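Local coordinates for pyroglutamyl-peptidase I (Fervidobacterium islandicum, PDB 6LTQ), which probably removes the N-terminal pyroglutamyl residue from peptides and proteins as a cysteine peptidase of the pyroglutamyl-peptidase I family, at residues 91-103 / 113-127. Residues are numbered along the deposited sequence; the frame is centred on the assembly and turned at random.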
loop_
_atom_site.group_PDB
_atom_site.type_symbol
_atom_site.label_atom_id
_atom_site.label_comp_id
_atom_site.label_asym_id
_atom_site.label_seq_id
_atom_site.Cartn_x
_atom_site.Cartn_y
_atom_site.Cartn_z
ATOM N N ARG D 91 -2.273 -15.686 5.337
ATOM C CA ARG D 91 -3.564 -15.070 5.043
ATOM C C ARG D 91 -4.657 -16.140 5.106
ATOM O O ARG D 91 -4.872 -16.896 4.148
ATOM C CB ARG D 91 -3.503 -14.373 3.690
ATOM C CG ARG D 91 -4.797 -13.748 3.238
ATOM C CD ARG D 91 -4.556 -12.882 2.015
ATOM N NE ARG D 91 -5.714 -12.846 1.129
ATOM C CZ ARG D 91 -5.800 -12.062 0.059
ATOM N NH1 ARG D 91 -6.887 -12.106 -0.705
ATOM N NH2 ARG D 91 -4.802 -11.223 -0.238
ATOM N N LEU D 92 -5.339 -16.192 6.238
ATOM C CA LEU D 92 -6.367 -17.192 6.485
ATOM C C LEU D 92 -7.685 -16.715 5.888
ATOM O O LEU D 92 -8.214 -15.665 6.281
ATOM C CB LEU D 92 -6.503 -17.433 7.989
ATOM C CG LEU D 92 -5.134 -17.688 8.616
ATOM C CD1 LEU D 92 -5.182 -17.428 10.089
ATOM C CD2 LEU D 92 -4.663 -19.135 8.351
ATOM N N GLU D 93 -8.218 -17.486 4.946
ATOM C CA GLU D 93 -9.393 -17.075 4.183
ATOM C C GLU D 93 -10.669 -17.601 4.830
ATOM O O GLU D 93 -10.839 -18.813 5.007
ATOM C CB GLU D 93 -9.276 -17.563 2.741
ATOM C CG GLU D 93 -8.083 -16.973 1.998
ATOM C CD GLU D 93 -8.228 -15.482 1.681
ATOM O OE1 GLU D 93 -9.269 -14.867 2.030
ATOM O OE2 GLU D 93 -7.307 -14.934 1.031
ATOM N N ARG D 94 -11.584 -16.692 5.153
ATOM C CA ARG D 94 -12.809 -17.086 5.819
ATOM C C ARG D 94 -13.965 -17.321 4.864
ATOM O O ARG D 94 -14.934 -17.991 5.252
ATOM C CB ARG D 94 -13.211 -16.010 6.843
ATOM C CG ARG D 94 -14.243 -16.460 7.848
ATOM C CD ARG D 94 -14.351 -15.515 9.003
ATOM N NE ARG D 94 -15.131 -16.100 10.095
ATOM C CZ ARG D 94 -15.281 -15.548 11.293
ATOM N NH1 ARG D 94 -14.709 -14.381 11.574
ATOM N NH2 ARG D 94 -15.997 -16.176 12.223
ATOM N N VAL D 95 -13.917 -16.755 3.655
ATOM C CA VAL D 95 -15.078 -16.677 2.766
ATOM C C VAL D 95 -14.715 -17.245 1.405
ATOM O O VAL D 95 -13.704 -16.846 0.814
ATOM C CB VAL D 95 -15.566 -15.224 2.585
ATOM C CG1 VAL D 95 -16.699 -15.159 1.550
ATOM C CG2 VAL D 95 -16.002 -14.639 3.905
ATOM N N ALA D 96 -15.568 -18.136 0.882
ATOM C CA ALA D 96 -15.468 -18.605 -0.495
ATOM C C ALA D 96 -16.755 -18.240 -1.214
ATOM O O ALA D 96 -17.842 -18.499 -0.698
ATOM C CB ALA D 96 -15.230 -20.128 -0.551
ATOM N N ILE D 97 -16.648 -17.652 -2.396
ATOM C CA ILE D 97 -17.837 -17.173 -3.080
ATOM C C ILE D 97 -18.068 -17.959 -4.364
ATOM O O ILE D 97 -17.148 -18.492 -4.985
ATOM C CB ILE D 97 -17.766 -15.662 -3.372
ATOM C CG1 ILE D 97 -16.626 -15.370 -4.336
ATOM C CG2 ILE D 97 -17.591 -14.879 -2.064
ATOM C CD1 ILE D 97 -16.817 -14.050 -5.066
ATOM N N ASN D 98 -19.329 -17.973 -4.791
ATOM C CA ASN D 98 -19.774 -18.786 -5.927
ATOM C C ASN D 98 -19.567 -18.041 -7.248
ATOM O O ASN D 98 -20.509 -17.696 -7.961
ATOM C CB ASN D 98 -21.232 -19.168 -5.728
ATOM C CG ASN D 98 -21.718 -20.189 -6.750
ATOM O OD1 ASN D 98 -20.924 -20.798 -7.467
ATOM N ND2 ASN D 98 -23.026 -20.372 -6.816
ATOM N N LEU D 99 -18.295 -17.813 -7.594
ATOM C CA LEU D 99 -18.008 -16.977 -8.754
ATOM C C LEU D 99 -16.628 -17.270 -9.310
ATOM O O LEU D 99 -15.654 -17.294 -8.555
ATOM C CB LEU D 99 -18.090 -15.481 -8.385
ATOM C CG LEU D 99 -18.177 -14.558 -9.594
ATOM C CD1 LEU D 99 -19.541 -14.753 -10.256
ATOM C CD2 LEU D 99 -17.959 -13.094 -9.208
ATOM N N LEU D 100 -16.545 -17.442 -10.629
ATOM C CA LEU D 100 -15.292 -17.391 -11.368
ATOM C C LEU D 100 -15.238 -16.078 -12.127
ATOM O O LEU D 100 -16.111 -15.801 -12.959
ATOM C CB LEU D 100 -15.165 -18.562 -12.339
ATOM C CG LEU D 100 -15.530 -19.923 -11.770
ATOM C CD1 LEU D 100 -15.690 -20.933 -12.909
ATOM C CD2 LEU D 100 -14.472 -20.396 -10.798
ATOM N N ASP D 101 -14.196 -15.289 -11.882
ATOM C CA ASP D 101 -14.100 -13.995 -12.549
ATOM C C ASP D 101 -12.654 -13.526 -12.534
ATOM O O ASP D 101 -12.136 -13.151 -11.476
ATOM C CB ASP D 101 -14.999 -12.978 -11.872
ATOM C CG ASP D 101 -15.188 -11.747 -12.711
ATOM O OD1 ASP D 101 -15.665 -11.902 -13.850
ATOM O OD2 ASP D 101 -14.845 -10.636 -12.257
ATOM N N SER D 102 -12.031 -13.490 -13.707
ATOM C CA SER D 102 -10.710 -12.893 -13.835
ATOM C C SER D 102 -10.436 -12.620 -15.306
ATOM O O SER D 102 -10.915 -13.339 -16.185
ATOM C CB SER D 102 -9.621 -13.806 -13.246
ATOM O OG SER D 102 -8.327 -13.281 -13.484
ATOM N N LYS D 103 -9.696 -11.548 -15.567
ATOM C CA LYS D 103 -9.264 -11.309 -16.931
ATOM C C LYS D 103 -8.109 -12.220 -17.301
ATOM O O LYS D 103 -7.843 -12.409 -18.493
ATOM C CB LYS D 103 -8.859 -9.845 -17.168
ATOM C CG LYS D 103 -9.931 -8.759 -16.974
ATOM C CD LYS D 103 -10.383 -8.622 -15.523
ATOM C CE LYS D 103 -9.199 -8.673 -14.564
ATOM N NZ LYS D 103 -9.607 -8.724 -13.138
ATOM N N GLU D 113 -15.388 -15.154 -16.805
ATOM C CA GLU D 113 -15.843 -13.845 -16.346
ATOM C C GLU D 113 -17.285 -13.981 -15.886
ATOM O O GLU D 113 -18.178 -14.240 -16.699
ATOM C CB GLU D 113 -15.693 -12.782 -17.435
ATOM C CG GLU D 113 -14.299 -12.117 -17.478
ATOM C CD GLU D 113 -14.050 -11.135 -16.329
ATOM O OE1 GLU D 113 -14.413 -9.945 -16.468
ATOM O OE2 GLU D 113 -13.451 -11.538 -15.305
ATOM N N ASP D 114 -17.488 -13.861 -14.575
ATOM C CA ASP D 114 -18.809 -13.840 -13.947
ATOM C C ASP D 114 -19.576 -15.142 -14.162
ATOM O O ASP D 114 -20.745 -15.147 -14.547
ATOM C CB ASP D 114 -19.622 -12.638 -14.421
ATOM C CG ASP D 114 -19.426 -11.429 -13.533
ATOM O OD1 ASP D 114 -19.945 -10.353 -13.879
ATOM O OD2 ASP D 114 -18.744 -11.562 -12.491
ATOM N N VAL D 115 -18.926 -16.253 -13.853
ATOM C CA VAL D 115 -19.517 -17.573 -14.001
ATOM C C VAL D 115 -19.742 -18.143 -12.612
ATOM O O VAL D 115 -18.832 -18.124 -11.775
ATOM C CB VAL D 115 -18.599 -18.496 -14.823
ATOM C CG1 VAL D 115 -19.252 -19.854 -15.061
ATOM C CG2 VAL D 115 -18.218 -17.828 -16.125
ATOM N N SER D 116 -20.942 -18.662 -12.371
ATOM C CA SER D 116 -21.176 -19.400 -11.139
ATOM C C SER D 116 -20.296 -20.640 -11.120
ATOM O O SER D 116 -19.982 -21.219 -12.164
ATOM C CB SER D 116 -22.640 -19.816 -11.011
ATOM O OG SER D 116 -23.460 -18.720 -10.670
ATOM N N ILE D 117 -19.875 -21.032 -9.920
ATOM C CA ILE D 117 -19.193 -22.313 -9.756
ATOM C C ILE D 117 -20.202 -23.450 -9.733
ATOM O O ILE D 117 -20.095 -24.412 -10.501
ATOM C CB ILE D 117 -18.335 -22.299 -8.477
ATOM C CG1 ILE D 117 -17.254 -21.220 -8.563
ATOM C CG2 ILE D 117 -17.743 -23.677 -8.204
ATOM C CD1 ILE D 117 -16.485 -21.034 -7.257
ATOM N N ILE D 118 -21.196 -23.343 -8.857
ATOM C CA ILE D 118 -22.264 -24.321 -8.711
ATOM C C ILE D 118 -23.570 -23.601 -8.988
ATOM O O ILE D 118 -23.988 -22.740 -8.201
ATOM C CB ILE D 118 -22.279 -24.949 -7.314
ATOM C CG1 ILE D 118 -20.999 -25.751 -7.096
ATOM C CG2 ILE D 118 -23.564 -25.756 -7.088
ATOM C CD1 ILE D 118 -20.753 -26.797 -8.145
ATOM N N ASP D 119 -24.229 -23.968 -10.086
ATOM C CA ASP D 119 -25.514 -23.379 -10.436
ATOM C C ASP D 119 -26.502 -23.543 -9.291
ATOM O O ASP D 119 -26.723 -24.652 -8.792
ATOM C CB ASP D 119 -26.060 -24.026 -11.707
ATOM C CG ASP D 119 -25.321 -23.571 -12.948
ATOM O OD1 ASP D 119 -25.015 -22.363 -13.042
ATOM O OD2 ASP D 119 -25.039 -24.419 -13.822
ATOM N N ASN D 120 -27.096 -22.428 -8.878
ATOM C CA ASN D 120 -28.004 -22.375 -7.736
ATOM C C ASN D 120 -27.381 -22.941 -6.458
ATOM O O ASN D 120 -28.093 -23.447 -5.583
ATOM C CB ASN D 120 -29.318 -23.099 -8.059
ATOM C CG ASN D 120 -29.950 -22.599 -9.349
ATOM O OD1 ASN D 120 -30.073 -23.339 -10.322
ATOM N ND2 ASN D 120 -30.348 -21.327 -9.361
ATOM N N GLY D 121 -26.060 -22.861 -6.317
ATOM C CA GLY D 121 -25.437 -23.004 -5.023
ATOM C C GLY D 121 -25.583 -21.695 -4.270
ATOM O O GLY D 121 -25.935 -20.668 -4.852
ATOM N N PRO D 122 -25.347 -21.703 -2.965
ATOM C CA PRO D 122 -25.390 -20.444 -2.215
ATOM C C PRO D 122 -24.369 -19.453 -2.767
ATOM O O PRO D 122 -23.392 -19.824 -3.422
ATOM C CB PRO D 122 -25.047 -20.866 -0.783
ATOM C CG PRO D 122 -25.248 -22.366 -0.755
ATOM C CD PRO D 122 -24.946 -22.842 -2.129
ATOM N N ASP D 123 -24.623 -18.165 -2.514
ATOM C CA ASP D 123 -23.722 -17.122 -3.007
ATOM C C ASP D 123 -22.312 -17.263 -2.430
ATOM O O ASP D 123 -21.323 -16.943 -3.109
ATOM C CB ASP D 123 -24.299 -15.741 -2.676
ATOM C CG ASP D 123 -25.485 -15.381 -3.559
ATOM O OD1 ASP D 123 -25.718 -16.084 -4.562
ATOM O OD2 ASP D 123 -26.190 -14.393 -3.263
ATOM N N ALA D 124 -22.200 -17.746 -1.198
ATOM C CA ALA D 124 -20.895 -17.924 -0.580
ATOM C C ALA D 124 -21.024 -18.876 0.595
ATOM O O ALA D 124 -22.115 -19.110 1.115
ATOM C CB ALA D 124 -20.295 -16.595 -0.108
ATOM N N TYR D 125 -19.883 -19.419 1.004
ATOM C CA TYR D 125 -19.761 -20.165 2.245
ATOM C C TYR D 125 -18.695 -19.521 3.117
ATOM O O TYR D 125 -17.691 -19.008 2.620
ATOM C CB TYR D 125 -19.362 -21.640 2.015
ATOM C CG TYR D 125 -20.448 -22.508 1.420
ATOM C CD1 TYR D 125 -21.357 -23.158 2.236
ATOM C CD2 TYR D 125 -20.559 -22.673 0.043
ATOM C CE1 TYR D 125 -22.353 -23.955 1.700
ATOM C CE2 TYR D 125 -21.553 -23.472 -0.507
ATOM C CZ TYR D 125 -22.449 -24.108 0.334
ATOM O OH TYR D 125 -23.441 -24.912 -0.194
ATOM N N MET D 126 -18.905 -19.563 4.419
ATOM C CA MET D 126 -17.812 -19.289 5.336
ATOM C C MET D 126 -17.311 -20.603 5.904
ATOM O O MET D 126 -18.096 -21.536 6.079
ATOM C CB MET D 126 -18.252 -18.367 6.478
ATOM C CG MET D 126 -18.297 -16.893 6.078
ATOM S SD MET D 126 -18.738 -15.791 7.434
ATOM C CE MET D 126 -20.527 -16.024 7.492
ATOM N N THR D 127 -16.000 -20.677 6.179
ATOM C CA THR D 127 -15.466 -21.845 6.878
ATOM C C THR D 127 -16.098 -21.976 8.256
ATOM O O THR D 127 -16.491 -20.992 8.891
ATOM C CB THR D 127 -13.935 -21.780 7.040
ATOM O OG1 THR D 127 -13.473 -22.999 7.652
ATOM C CG2 THR D 127 -13.536 -20.617 7.955
HETATM O O HOH W 1 -15.971 -18.724 10.138
HETATM O O HOH W 2 -24.750 -17.757 -6.326
HETATM O O HOH W 3 -23.048 -17.276 -8.383
HETATM O O HOH W 4 -12.733 -9.752 -13.861
#
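The side-chain oxygen of N98 is gripped by two successive backbone amides: I118 N gives OD1 the straighter bond (2.9 Å, 165° at the hydrogen), whereas the bond from I117 N is shorter, 2.7 Å, but more bent. With CG anti to the backbone N (chi1 -171°), the amide reaches into the loop formed by 116-123, and ND2 donates to I118 O at 2.9 Å, the acceptor lying in the amide plane. G121 N closes the type II turn 118-121 on that same carbonyl from the opposite face. These bonds fix the rotation of the amide, and a water links ND2 to OD1 of D123. A leucine in place of N98 would probably leave the I117 and I118 amides without their acceptor and the turn freer to shift.

N98 N also donates to D123 O, extending the pairing in which A96 and Y125 exchange two backbone bonds. On one face of this ribbon V95 CG2 lies beside M126 CG (3.9 Å), and I97 CG2 touches the methyl of A124. Beyond N98 the chains pair again: L100 N meets V115 O at 2.6 Å, and V115 N returns to L100 O, while L100 CD2 packs crosswise on I117 CG1 (3.7 Å). Further out, D101 and E113 bring their carboxylates together. K132 of the second subunit pairs with D101, which probably eases this crowding of negative charge, and D114 forms a salt bridge with R94 of that subunit.

D114 and V115 opposite L100 form a G1 beta bulge, an irregularity where the L100–V115 bridge resumes the antiparallel ladder of 95-97 with 124-126, as the two chains run on from these strands of the mixed beta-sheet of this alpha/beta fold to the subunit interface.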